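Long-range contact in RNA 2'-o-ribose methyltransferase (Thermus thermophilus, PDB 1IPA), which probably transfers methyl groups to the 2'-hydroxyl of ribose in RNA, as a knotted methyltransferase of the TrmH (SpoU) family: residues H186-V191 with P209-V214. Numbering follows the deposited sequence.
Sequences HNLPLV and PVAIAV
The small methyl group of Ala211 leaves a shallow hollow, and two leucines close over it. Leu188 CD2 reaches CB of Ala211 at 3.6 Å, while Leu190 lays CD1 against Ala211 O at 3.5 Å and between the methyls of Ala211 and Ala213. With chi1 of Leu190 at 170°, CG stands anti to the backbone N, and chi2 of 66° then places CD1 over the alanines. The other Leu188 branch, CD1, lies over the backbone at Val210 N. On the other face of the sheet Val191 and Val210 cross obliquely, their CG2 methyls 4.1 Å apart. Three backbone bonds fix the parallel register of Leu190 with Ala211 and Val191 with Ile212: Ala211 N to Pro189 O (2.9 Å), Val191 N to Ala211 O (2.9 Å) and Ala213 N to Val191 O (3.0 Å). These strands are neighbours in the six-stranded parallel sheet of the Rossmann-like, trefoil-knotted SPOUT domain. Strand 210-214 also bonds to strand 117-122, whereas Leu190 bonds to Gln230. Just ahead of the pairing, Pro189 CG abuts Pro209 O at 3.1 Å. Upstream, Asn187, with positive phi, is C-prime of the Schellman motif ending helix 176-185, and Leu188 packs against Trp182 and Ile183 of that helix.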
loop_
_atom_site.group_PDB
_atom_site.type_symbol
_atom_site.label_atom_id
_atom_site.label_comp_id
_atom_site.label_asym_id
_atom_site.label_seq_id
_atom_site.Cartn_x
_atom_site.Cartn_y
_atom_site.Cartn_z
ATOM N N HIS A 186 -13.900 10.958 -16.816
ATOM C CA HIS A 186 -12.761 10.952 -17.726
ATOM C C HIS A 186 -12.905 9.941 -18.853
ATOM O O HIS A 186 -11.928 9.620 -19.533
ATOM C CB HIS A 186 -11.464 10.674 -16.961
ATOM C CG HIS A 186 -11.098 11.743 -15.980
ATOM N ND1 HIS A 186 -11.734 11.891 -14.768
ATOM C CD2 HIS A 186 -10.173 12.729 -16.044
ATOM C CE1 HIS A 186 -11.215 12.923 -14.124
ATOM N NE2 HIS A 186 -10.267 13.448 -14.876
ATOM N N ASN A 187 -14.128 9.462 -19.062
ATOM C CA ASN A 187 -14.397 8.469 -20.096
ATOM C C ASN A 187 -13.331 7.381 -20.036
ATOM O O ASN A 187 -12.727 7.025 -21.045
ATOM C CB ASN A 187 -14.419 9.116 -21.489
ATOM C CG ASN A 187 -15.727 9.845 -21.774
ATOM O OD1 ASN A 187 -16.809 9.332 -21.486
ATOM N ND2 ASN A 187 -15.633 11.038 -22.356
ATOM N N LEU A 188 -13.108 6.863 -18.835
ATOM C CA LEU A 188 -12.110 5.825 -18.618
ATOM C C LEU A 188 -12.730 4.432 -18.707
ATOM O O LEU A 188 -13.566 4.066 -17.891
ATOM C CB LEU A 188 -11.469 6.018 -17.240
ATOM C CG LEU A 188 -10.281 5.152 -16.819
ATOM C CD1 LEU A 188 -9.062 5.497 -17.658
ATOM C CD2 LEU A 188 -9.985 5.385 -15.335
ATOM N N PRO A 189 -12.339 3.643 -19.716
ATOM C CA PRO A 189 -12.916 2.296 -19.821
ATOM C C PRO A 189 -12.695 1.506 -18.530
ATOM O O PRO A 189 -11.638 1.587 -17.905
ATOM C CB PRO A 189 -12.196 1.695 -21.037
ATOM C CG PRO A 189 -10.935 2.499 -21.147
ATOM C CD PRO A 189 -11.382 3.899 -20.803
ATOM N N LEU A 190 -13.712 0.757 -18.128
ATOM C CA LEU A 190 -13.652 -0.016 -16.906
ATOM C C LEU A 190 -13.892 -1.504 -17.140
ATOM O O LEU A 190 -14.836 -1.884 -17.823
ATOM C CB LEU A 190 -14.681 0.530 -15.918
ATOM C CG LEU A 190 -14.977 -0.269 -14.640
ATOM C CD1 LEU A 190 -13.762 -0.298 -13.718
ATOM C CD2 LEU A 190 -16.176 0.364 -13.926
ATOM N N VAL A 191 -13.020 -2.330 -16.570
ATOM C CA VAL A 191 -13.115 -3.789 -16.661
ATOM C C VAL A 191 -13.374 -4.285 -15.236
ATOM O O VAL A 191 -12.557 -4.073 -14.337
ATOM C CB VAL A 191 -11.785 -4.410 -17.177
ATOM C CG1 VAL A 191 -11.852 -5.943 -17.128
ATOM C CG2 VAL A 191 -11.500 -3.933 -18.591
ATOM N N PRO A 209 -4.926 3.050 -21.582
ATOM C CA PRO A 209 -5.819 3.870 -20.749
ATOM C C PRO A 209 -6.949 2.982 -20.246
ATOM O O PRO A 209 -7.892 2.740 -20.987
ATOM C CB PRO A 209 -6.333 4.935 -21.719
ATOM C CG PRO A 209 -5.368 4.880 -22.875
ATOM C CD PRO A 209 -5.055 3.422 -22.995
ATOM N N VAL A 210 -6.869 2.499 -19.005
ATOM C CA VAL A 210 -7.916 1.607 -18.500
ATOM C C VAL A 210 -7.941 1.426 -16.978
ATOM O O VAL A 210 -6.913 1.521 -16.319
ATOM C CB VAL A 210 -7.765 0.216 -19.160
ATOM C CG1 VAL A 210 -6.468 -0.421 -18.693
ATOM C CG2 VAL A 210 -8.966 -0.665 -18.849
ATOM N N ALA A 211 -9.124 1.153 -16.432
ATOM C CA ALA A 211 -9.301 0.939 -14.993
ATOM C C ALA A 211 -9.831 -0.470 -14.740
ATOM O O ALA A 211 -10.754 -0.929 -15.414
ATOM C CB ALA A 211 -10.271 1.950 -14.427
ATOM N N ILE A 212 -9.245 -1.150 -13.762
ATOM C CA ILE A 212 -9.652 -2.507 -13.422
ATOM C C ILE A 212 -10.103 -2.583 -11.972
ATOM O O ILE A 212 -9.329 -2.303 -11.049
ATOM C CB ILE A 212 -8.500 -3.497 -13.622
ATOM C CG1 ILE A 212 -7.936 -3.353 -15.039
ATOM C CG2 ILE A 212 -8.992 -4.916 -13.361
ATOM C CD1 ILE A 212 -6.716 -4.219 -15.315
ATOM N N ALA A 213 -11.354 -2.981 -11.778
ATOM C CA ALA A 213 -11.912 -3.088 -10.448
ATOM C C ALA A 213 -11.889 -4.514 -9.913
ATOM O O ALA A 213 -12.055 -5.472 -10.660
ATOM C CB ALA A 213 -13.332 -2.564 -10.447
ATOM N N VAL A 214 -11.677 -4.637 -8.608
ATOM C CA VAL A 214 -11.668 -5.926 -7.928
ATOM C C VAL A 214 -12.375 -5.724 -6.583
ATOM O O VAL A 214 -12.189 -4.698 -5.926
ATOM C CB VAL A 214 -10.233 -6.437 -7.691
ATOM C CG1 VAL A 214 -10.273 -7.726 -6.898
ATOM C CG2 VAL A 214 -9.547 -6.689 -9.016
#